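Local coordinates for 2-dehydropantoate 2-reductase (Geobacter metallireducens, PDB 3HN2), which probably catalyses the NADPH-dependent reduction of ketopantoate to pantoate, a step of pantothenate biosynthesis, at residues A19-L32 against F53-I67. Sequence-based numbering, arbitrary orientation.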
ATOM      1  N   ALA A  19      16.170 -13.010 -13.180  1.00 52.18           N
ATOM      2  CA  ALA A  19      15.455 -13.073 -14.453  1.00 51.86           C
ATOM      3  C   ALA A  19      15.334 -11.699 -15.091  1.00 52.35           C
ATOM      4  O   ALA A  19      15.425 -11.578 -16.309  1.00 57.73           O
ATOM      5  CB  ALA A  19      14.085 -13.689 -14.273  1.00 50.05           C
ATOM      6  N   LEU A  20      15.138 -10.673 -14.266  1.00 51.44           N
ATOM      7  CA  LEU A  20      15.097  -9.299 -14.752  1.00 55.12           C
ATOM      8  C   LEU A  20      16.490  -8.824 -15.162  1.00 57.58           C
ATOM      9  O   LEU A  20      16.632  -8.059 -16.122  1.00 62.27           O
ATOM     10  CB  LEU A  20      14.498  -8.352 -13.707  1.00 51.80           C
ATOM     11  CG  LEU A  20      13.017  -8.472 -13.321  1.00 61.52           C
ATOM     12  CD1 LEU A  20      12.691  -7.430 -12.273  1.00 68.27           C
ATOM     13  CD2 LEU A  20      12.069  -8.339 -14.508  1.00 53.68           C
ATOM     14  N   LEU A  21      17.507  -9.291 -14.439  1.00 57.78           N
ATOM     15  CA  LEU A  21      18.895  -8.947 -14.747  1.00 56.79           C
ATOM     16  C   LEU A  21      19.361  -9.459 -16.110  1.00 58.07           C
ATOM     17  O   LEU A  21      19.918  -8.688 -16.889  1.00 63.75           O
ATOM     18  CB  LEU A  21      19.845  -9.393 -13.632  1.00 52.41           C
ATOM     19  CG  LEU A  21      19.943  -8.468 -12.411  1.00 58.44           C
ATOM     20  CD1 LEU A  21      20.464  -9.231 -11.203  1.00 62.35           C
ATOM     21  CD2 LEU A  21      20.794  -7.224 -12.676  1.00 60.06           C
ATOM     22  N   GLN A  22      19.109 -10.731 -16.423  1.00 56.68           N
ATOM     23  CA  GLN A  22      19.492 -11.253 -17.742  1.00 59.10           C
ATOM     24  C   GLN A  22      18.560 -10.813 -18.877  1.00 56.72           C
ATOM     25  O   GLN A  22      18.979 -10.784 -20.035  1.00 57.61           O
ATOM     26  CB  GLN A  22      19.698 -12.777 -17.740  1.00 61.57           C
ATOM     27  CG  GLN A  22      18.459 -13.621 -17.976  1.00 60.79           C
ATOM     28  CD  GLN A  22      18.794 -15.065 -18.320  1.00 60.23           C
ATOM     29  OE1 GLN A  22      18.445 -15.550 -19.393  1.00 65.78           O
ATOM     30  NE2 GLN A  22      19.475 -15.756 -17.411  1.00 61.37           N
ATOM     31  N   ARG A  23      17.316 -10.457 -18.541  1.00 55.87           N
ATOM     32  CA  ARG A  23      16.354  -9.947 -19.526  1.00 53.48           C
ATOM     33  C   ARG A  23      16.842  -8.636 -20.129  1.00 54.80           C
ATOM     34  O   ARG A  23      16.542  -8.333 -21.281  1.00 57.87           O
ATOM     35  CB  ARG A  23      14.974  -9.756 -18.895  1.00 56.79           C
ATOM     36  CG  ARG A  23      13.802  -9.803 -19.872  1.00 57.06           C
ATOM     37  CD  ARG A  23      13.280  -8.418 -20.229  1.00 62.93           C
ATOM     38  NE  ARG A  23      12.715  -7.714 -19.077  1.00 78.93           N
ATOM     39  CZ  ARG A  23      11.441  -7.777 -18.697  1.00 77.71           C
ATOM     40  NH1 ARG A  23      11.034  -7.094 -17.634  1.00 66.76           N
ATOM     41  NH2 ARG A  23      10.572  -8.520 -19.373  1.00 77.69           N
ATOM     42  N   SER A  24      17.602  -7.874 -19.344  1.00 58.84           N
ATOM     43  CA  SER A  24      18.269  -6.665 -19.820  1.00 57.64           C
ATOM     44  C   SER A  24      19.746  -6.917 -20.172  1.00 59.31           C
ATOM     45  O   SER A  24      20.548  -5.983 -20.250  1.00 60.51           O
ATOM     46  CB  SER A  24      18.142  -5.551 -18.786  1.00 56.43           C
ATOM     47  OG  SER A  24      18.590  -6.001 -17.527  1.00 49.09           O
ATOM     48  N   GLY A  25      20.094  -8.182 -20.380  1.00 60.60           N
ATOM     49  CA  GLY A  25      21.397  -8.544 -20.927  1.00 67.59           C
ATOM     50  C   GLY A  25      22.542  -8.480 -19.940  1.00 69.81           C
ATOM     51  O   GLY A  25      23.498  -7.726 -20.128  1.00 68.42           O
ATOM     52  N   GLU A  26      22.436  -9.272 -18.880  1.00 71.59           N
ATOM     53  CA  GLU A  26      23.527  -9.434 -17.938  1.00 73.04           C
ATOM     54  C   GLU A  26      23.870 -10.914 -17.907  1.00 74.42           C
ATOM     55  O   GLU A  26      22.990 -11.764 -18.084  1.00 75.29           O
ATOM     56  CB  GLU A  26      23.121  -8.938 -16.553  1.00 73.38           C
ATOM     57  CG  GLU A  26      24.100  -7.960 -15.916  1.00 79.87           C
ATOM     58  CD  GLU A  26      24.013  -6.548 -16.487  1.00 82.97           C
ATOM     59  OE1 GLU A  26      25.065  -5.882 -16.602  1.00 79.45           O
ATOM     60  OE2 GLU A  26      22.894  -6.099 -16.814  1.00 94.85           O
ATOM     61  N   ASP A  27      25.149 -11.219 -17.696  1.00 73.55           N
ATOM     62  CA  ASP A  27      25.627 -12.598 -17.703  1.00 70.44           C
ATOM     63  C   ASP A  27      25.282 -13.271 -16.376  1.00 66.75           C
ATOM     64  O   ASP A  27      26.091 -13.309 -15.447  1.00 72.34           O
ATOM     65  CB  ASP A  27      27.131 -12.641 -17.988  1.00 73.45           C
ATOM     66  CG  ASP A  27      27.603 -14.002 -18.480  1.00 78.51           C
ATOM     67  OD1 ASP A  27      26.758 -14.892 -18.724  1.00 90.89           O
ATOM     68  OD2 ASP A  27      28.829 -14.178 -18.625  1.00 79.20           O
ATOM     69  N   VAL A  28      24.066 -13.803 -16.310  1.00 62.15           N
ATOM     70  CA  VAL A  28      23.499 -14.319 -15.068  1.00 57.31           C
ATOM     71  C   VAL A  28      23.634 -15.839 -15.001  1.00 57.49           C
ATOM     72  O   VAL A  28      23.312 -16.545 -15.958  1.00 61.32           O
ATOM     73  CB  VAL A  28      22.019 -13.859 -14.898  1.00 54.89           C
ATOM     74  CG1 VAL A  28      21.408 -14.412 -13.634  1.00 56.53           C
ATOM     75  CG2 VAL A  28      21.943 -12.346 -14.859  1.00 43.67           C
ATOM     76  N   HIS A  29      24.127 -16.321 -13.863  1.00 58.84           N
ATOM     77  CA  HIS A  29      24.360 -17.740 -13.627  1.00 57.56           C
ATOM     78  C   HIS A  29      23.597 -18.165 -12.383  1.00 54.71           C
ATOM     79  O   HIS A  29      23.961 -17.794 -11.272  1.00 55.90           O
ATOM     80  CB  HIS A  29      25.857 -18.008 -13.436  1.00 56.91           C
ATOM     81  CG  HIS A  29      26.711 -17.498 -14.554  1.00 57.49           C
ATOM     82  ND1 HIS A  29      27.143 -16.191 -14.625  1.00 69.15           N
ATOM     83  CD2 HIS A  29      27.209 -18.119 -15.649  1.00 65.83           C
ATOM     84  CE1 HIS A  29      27.868 -16.028 -15.717  1.00 69.62           C
ATOM     85  NE2 HIS A  29      27.924 -17.183 -16.356  1.00 73.41           N
ATOM     86  N   PHE A  30      22.531 -18.934 -12.572  1.00 51.54           N
ATOM     87  CA  PHE A  30      21.709 -19.384 -11.457  1.00 52.43           C
ATOM     88  C   PHE A  30      22.264 -20.651 -10.801  1.00 57.30           C
ATOM     89  O   PHE A  30      22.626 -21.611 -11.487  1.00 62.51           O
ATOM     90  CB  PHE A  30      20.280 -19.652 -11.928  1.00 52.53           C
ATOM     91  CG  PHE A  30      19.494 -18.416 -12.254  1.00 56.25           C
ATOM     92  CD1 PHE A  30      18.729 -17.788 -11.280  1.00 65.10           C
ATOM     93  CD2 PHE A  30      19.494 -17.895 -13.543  1.00 61.82           C
ATOM     94  CE1 PHE A  30      17.984 -16.652 -11.583  1.00 61.81           C
ATOM     95  CE2 PHE A  30      18.748 -16.764 -13.857  1.00 61.72           C
ATOM     96  CZ  PHE A  30      17.995 -16.141 -12.875  1.00 63.22           C
ATOM     97  N   LEU A  31      22.325 -20.648  -9.471  1.00 55.68           N
ATOM     98  CA  LEU A  31      22.615 -21.862  -8.715  1.00 55.42           C
ATOM     99  C   LEU A  31      21.311 -22.504  -8.240  1.00 58.66           C
ATOM    100  O   LEU A  31      20.743 -22.108  -7.220  1.00 61.00           O
ATOM    101  CB  LEU A  31      23.559 -21.579  -7.536  1.00 57.24           C
ATOM    102  CG  LEU A  31      24.154 -22.776  -6.770  1.00 54.10           C
ATOM    103  CD1 LEU A  31      24.899 -23.732  -7.694  1.00 45.67           C
ATOM    104  CD2 LEU A  31      25.066 -22.318  -5.635  1.00 43.65           C
ATOM    105  N   LEU A  32      20.837 -23.485  -9.006  1.00 61.18           N
ATOM    106  CA  LEU A  32      19.614 -24.214  -8.681  1.00 58.95           C
ATOM    107  C   LEU A  32      19.909 -25.461  -7.856  1.00 61.37           C
ATOM    108  O   LEU A  32      20.999 -26.034  -7.942  1.00 65.66           O
ATOM    109  CB  LEU A  32      18.858 -24.616  -9.951  1.00 57.72           C
ATOM    110  CG  LEU A  32      18.212 -23.603 -10.911  1.00 66.95           C
ATOM    111  CD1 LEU A  32      17.637 -22.356 -10.224  1.00 63.81           C
ATOM    112  CD2 LEU A  32      19.170 -23.224 -12.022  1.00 69.24           C
ATOM    113  N   PHE A  53       6.637 -12.610 -18.662  1.00 69.95           N
ATOM    114  CA  PHE A  53       7.669 -12.957 -19.643  1.00 70.70           C
ATOM    115  C   PHE A  53       8.304 -14.317 -19.350  1.00 72.04           C
ATOM    116  O   PHE A  53       8.227 -14.825 -18.232  1.00 73.91           O
ATOM    117  CB  PHE A  53       8.723 -11.842 -19.798  1.00 66.67           C
ATOM    118  CG  PHE A  53       9.758 -11.799 -18.703  1.00 68.63           C
ATOM    119  CD1 PHE A  53       9.497 -11.152 -17.501  1.00 65.53           C
ATOM    120  CD2 PHE A  53      11.016 -12.372 -18.893  1.00 59.26           C
ATOM    121  CE1 PHE A  53      10.464 -11.097 -16.496  1.00 53.12           C
ATOM    122  CE2 PHE A  53      11.979 -12.326 -17.891  1.00 55.98           C
ATOM    123  CZ  PHE A  53      11.701 -11.685 -16.691  1.00 48.26           C
ATOM    124  N   THR A  54       8.922 -14.906 -20.368  1.00 74.15           N
ATOM    125  CA  THR A  54       9.485 -16.247 -20.257  1.00 76.51           C
ATOM    126  C   THR A  54      10.904 -16.291 -20.818  1.00 78.39           C
ATOM    127  O   THR A  54      11.150 -15.851 -21.941  1.00 80.18           O
ATOM    128  CB  THR A  54       8.609 -17.289 -20.996  1.00 76.22           C
ATOM    129  OG1 THR A  54       8.315 -16.817 -22.316  1.00 84.21           O
ATOM    130  CG2 THR A  54       7.299 -17.526 -20.259  1.00 67.60           C
ATOM    131  N   LEU A  55      11.836 -16.806 -20.023  1.00 80.14           N
ATOM    132  CA  LEU A  55      13.197 -17.036 -20.496  1.00 81.90           C
ATOM    133  C   LEU A  55      13.301 -18.464 -21.012  1.00 84.40           C
ATOM    134  O   LEU A  55      13.196 -19.409 -20.224  1.00 87.17           O
ATOM    135  CB  LEU A  55      14.221 -16.806 -19.382  1.00 80.57           C
ATOM    136  CG  LEU A  55      14.445 -15.387 -18.861  1.00 80.37           C
ATOM    137  CD1 LEU A  55      15.221 -15.446 -17.560  1.00 73.16           C
ATOM    138  CD2 LEU A  55      15.163 -14.511 -19.881  1.00 79.99           C
ATOM    139  N   PRO A  56      13.502 -18.627 -22.336  1.00 84.36           N
ATOM    140  CA  PRO A  56      13.544 -19.953 -22.959  1.00 84.04           C
ATOM    141  C   PRO A  56      14.756 -20.751 -22.486  1.00 82.45           C
ATOM    142  O   PRO A  56      14.649 -21.950 -22.218  1.00 81.08           O
ATOM    143  CB  PRO A  56      13.665 -19.640 -24.457  1.00 83.90           C
ATOM    144  CG  PRO A  56      13.302 -18.195 -24.598  1.00 83.90           C
ATOM    145  CD  PRO A  56      13.718 -17.555 -23.323  1.00 83.51           C
ATOM    146  N   HIS A  57      15.889 -20.065 -22.375  1.00 80.54           N
ATOM    147  CA  HIS A  57      17.125 -20.651 -21.890  1.00 77.21           C
ATOM    148  C   HIS A  57      17.587 -19.926 -20.626  1.00 75.97           C
ATOM    149  O   HIS A  57      17.537 -18.695 -20.546  1.00 75.96           O
ATOM    150  CB  HIS A  57      18.200 -20.591 -22.984  1.00 78.70           C
ATOM    151  CG  HIS A  57      19.593 -20.815 -22.481  1.00 75.50           C
ATOM    152  ND1 HIS A  57      20.576 -19.853 -22.564  1.00 69.70           N
ATOM    153  CD2 HIS A  57      20.161 -21.882 -21.873  1.00 76.52           C
ATOM    154  CE1 HIS A  57      21.693 -20.322 -22.038  1.00 76.94           C
ATOM    155  NE2 HIS A  57      21.467 -21.550 -21.608  1.00 81.66           N
ATOM    156  N   VAL A  58      18.019 -20.706 -19.639  1.00 71.90           N
ATOM    157  CA  VAL A  58      18.592 -20.177 -18.403  1.00 67.41           C
ATOM    158  C   VAL A  58      19.917 -20.888 -18.110  1.00 67.11           C
ATOM    159  O   VAL A  58      19.986 -22.123 -18.128  1.00 69.10           O
ATOM    160  CB  VAL A  58      17.585 -20.300 -17.219  1.00 65.45           C
ATOM    161  CG1 VAL A  58      18.289 -20.328 -15.873  1.00 56.47           C
ATOM    162  CG2 VAL A  58      16.570 -19.166 -17.262  1.00 60.15           C
ATOM    163  N   LYS A  59      20.970 -20.102 -17.881  1.00 63.68           N
ATOM    164  CA  LYS A  59      22.267 -20.633 -17.463  1.00 58.01           C
ATOM    165  C   LYS A  59      22.194 -21.159 -16.035  1.00 59.10           C
ATOM    166  O   LYS A  59      22.359 -20.403 -15.076  1.00 64.66           O
ATOM    167  CB  LYS A  59      23.352 -19.560 -17.554  1.00 59.67           C
ATOM    168  CG  LYS A  59      24.129 -19.535 -18.850  1.00 55.42           C
ATOM    169  CD  LYS A  59      25.327 -18.616 -18.715  1.00 56.93           C
ATOM    170  CE  LYS A  59      26.187 -18.630 -19.961  1.00 67.95           C
ATOM    171  NZ  LYS A  59      27.424 -17.823 -19.769  1.00 75.33           N
ATOM    172  N   GLY A  60      21.945 -22.458 -15.905  1.00 60.99           N
ATOM    173  CA  GLY A  60      21.806 -23.095 -14.602  1.00 59.17           C
ATOM    174  C   GLY A  60      22.943 -24.029 -14.246  1.00 60.78           C
ATOM    175  O   GLY A  60      23.596 -24.599 -15.123  1.00 63.15           O
ATOM    176  N   TYR A  61      23.189 -24.168 -12.947  1.00 60.80           N
ATOM    177  CA  TYR A  61      24.256 -25.020 -12.430  1.00 61.94           C
ATOM    178  C   TYR A  61      23.787 -25.691 -11.142  1.00 64.03           C
ATOM    179  O   TYR A  61      22.795 -25.268 -10.540  1.00 63.47           O
ATOM    180  CB  TYR A  61      25.519 -24.199 -12.148  1.00 65.55           C
ATOM    181  CG  TYR A  61      26.180 -23.576 -13.364  1.00 67.81           C
ATOM    182  CD1 TYR A  61      25.785 -22.319 -13.838  1.00 74.06           C
ATOM    183  CD2 TYR A  61      27.223 -24.223 -14.017  1.00 74.70           C
ATOM    184  CE1 TYR A  61      26.392 -21.742 -14.949  1.00 66.77           C
ATOM    185  CE2 TYR A  61      27.842 -23.650 -15.127  1.00 76.24           C
ATOM    186  CZ  TYR A  61      27.421 -22.412 -15.585  1.00 70.53           C
ATOM    187  OH  TYR A  61      28.031 -21.846 -16.677  1.00 71.82           O
ATOM    188  N   ARG A  62      24.496 -26.734 -10.720  1.00 62.62           N
ATOM    189  CA  ARG A  62      24.146 -27.424  -9.476  1.00 66.28           C
ATOM    190  C   ARG A  62      25.250 -27.356  -8.426  1.00 60.39           C
ATOM    191  O   ARG A  62      25.000 -27.551  -7.237  1.00 59.28           O
ATOM    192  CB  ARG A  62      23.688 -28.866  -9.742  1.00 68.88           C
ATOM    193  CG  ARG A  62      24.658 -29.739 -10.538  1.00 85.69           C
ATOM    194  CD  ARG A  62      23.910 -30.776 -11.385  1.00 88.72           C
ATOM    195  NE  ARG A  62      22.688 -31.259 -10.736  1.00 81.98           N
ATOM    196  CZ  ARG A  62      21.852 -32.152 -11.260  1.00 73.18           C
ATOM    197  NH1 ARG A  62      20.766 -32.517 -10.587  1.00 56.26           N
ATOM    198  NH2 ARG A  62      22.095 -32.681 -12.452  1.00 65.77           N
ATOM    199  N   ALA A  63      26.465 -27.065  -8.874  1.00 62.33           N
ATOM    200  CA  ALA A  63      27.588 -26.840  -7.974  1.00 64.89           C
ATOM    201  C   ALA A  63      28.190 -25.472  -8.264  1.00 65.16           C
ATOM    202  O   ALA A  63      28.307 -25.089  -9.432  1.00 65.48           O
ATOM    203  CB  ALA A  63      28.635 -27.936  -8.136  1.00 66.67           C
ATOM    204  N   PRO A  64      28.545 -24.716  -7.204  1.00 66.97           N
ATOM    205  CA  PRO A  64      29.201 -23.410  -7.376  1.00 66.35           C
ATOM    206  C   PRO A  64      30.598 -23.467  -8.000  1.00 67.65           C
ATOM    207  O   PRO A  64      31.022 -22.491  -8.623  1.00 69.82           O
ATOM    208  CB  PRO A  64      29.277 -22.854  -5.950  1.00 61.04           C
ATOM    209  CG  PRO A  64      29.136 -24.021  -5.062  1.00 65.44           C
ATOM    210  CD  PRO A  64      28.299 -25.026  -5.783  1.00 64.21           C
ATOM    211  N   GLU A  65      31.296 -24.593  -7.847  1.00 68.26           N
ATOM    212  CA  GLU A  65      32.635 -24.769  -8.434  1.00 68.13           C
ATOM    213  C   GLU A  65      32.620 -24.921  -9.956  1.00 69.52           C
ATOM    214  O   GLU A  65      33.655 -24.773 -10.609  1.00 70.79           O
ATOM    215  CB  GLU A  65      33.403 -25.926  -7.773  1.00 64.29           C
ATOM    216  CG  GLU A  65      32.616 -27.223  -7.584  1.00 72.99           C
ATOM    217  CD  GLU A  65      32.015 -27.362  -6.192  1.00 71.45           C
ATOM    218  OE1 GLU A  65      32.119 -28.462  -5.607  1.00 74.13           O
ATOM    219  OE2 GLU A  65      31.444 -26.376  -5.679  1.00 62.91           O
ATOM    220  N   GLU A  66      31.442 -25.208 -10.509  1.00 69.85           N
ATOM    221  CA  GLU A  66      31.243 -25.266 -11.956  1.00 68.16           C
ATOM    222  C   GLU A  66      31.115 -23.862 -12.548  1.00 66.57           C
ATOM    223  O   GLU A  66      31.537 -23.618 -13.680  1.00 70.90           O
ATOM    224  CB  GLU A  66      29.998 -26.091 -12.292  1.00 70.44           C
ATOM    225  CG  GLU A  66      30.000 -27.512 -11.723  1.00 72.39           C
ATOM    226  CD  GLU A  66      28.680 -28.244 -11.926  1.00 72.97           C
ATOM    227  OE1 GLU A  66      28.676 -29.492 -11.845  1.00 83.58           O
ATOM    228  OE2 GLU A  66      27.643 -27.583 -12.165  1.00 84.31           O
ATOM    229  N   ILE A  67      30.529 -22.950 -11.774  1.00 66.09           N
ATOM    230  CA  ILE A  67      30.342 -21.554 -12.183  1.00 59.64           C
ATOM    231  C   ILE A  67      31.666 -20.789 -12.163  1.00 56.96           C
ATOM    232  O   ILE A  67      32.003 -20.100 -13.123  1.00 54.88           O
ATOM    233  CB  ILE A  67      29.320 -20.822 -11.278  1.00 55.70           C
ATOM    234  CG1 ILE A  67      28.055 -21.664 -11.095  1.00 61.74           C
ATOM    235  CG2 ILE A  67      28.984 -19.448 -11.842  1.00 65.66           C
ATOM    236  CD1 ILE A  67      26.983 -21.039 -10.214  1.00 59.00           C
TER
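Ala19 sets its methyl between Phe53 and Leu55, with CB 3.9 Å from Phe53 CZ; so small a side chain suits the close crossing of helix segment 19-23 over strand 53-55, at 80°. Leu20 turns its CB away from the strand, but CD2 returns to the ring of Phe53. About one turn after Ala19, the extended chain of Gln22 lays CG and the amide carbon CD against both methyls of Leu55, its CH2 groups adding apolar surface. Arg23 folds its guanidinium over one face of Phe53 in a cation-pi contact, CZ 4.2 Å from the ring centroid and the planes 35° apart. A leucine in place of Phe53 would probably leave this guanidinium without its aromatic partner and open a gap beside Ala19 and Leu20. Past the turn, Asp27 OD1 receives Lys59 NZ at 3.2 Å through its syn lone pair, a salt bridge spanned by the lysine's extended chain. The chain then enters the mixed, largely parallel sheet of the Rossmann-type domain, where strand 60-61 pairs in parallel with strand 28-31 at its edge. His29 rests CD2 on Lys59 CD and meets Tyr61 CE1 at its ring edge, while ND1 bonds to the carbonyl of Ile5. Phe30 N donates to Lys59 O (2.9 Å), and Phe30 O accepts from Tyr61 N (3.0 Å); its ring carbon CD2 meets Val58 CG1. Leu31, with CG trans to N (chi1 -170°), sends CD1 toward Pro64 and Ile67. Leu32 N donates to Tyr61 O, and Leu32 CD2 lies 3.7 Å from Gly60 CA; a CB on Gly60 would strike that methyl, so glycine suits the place.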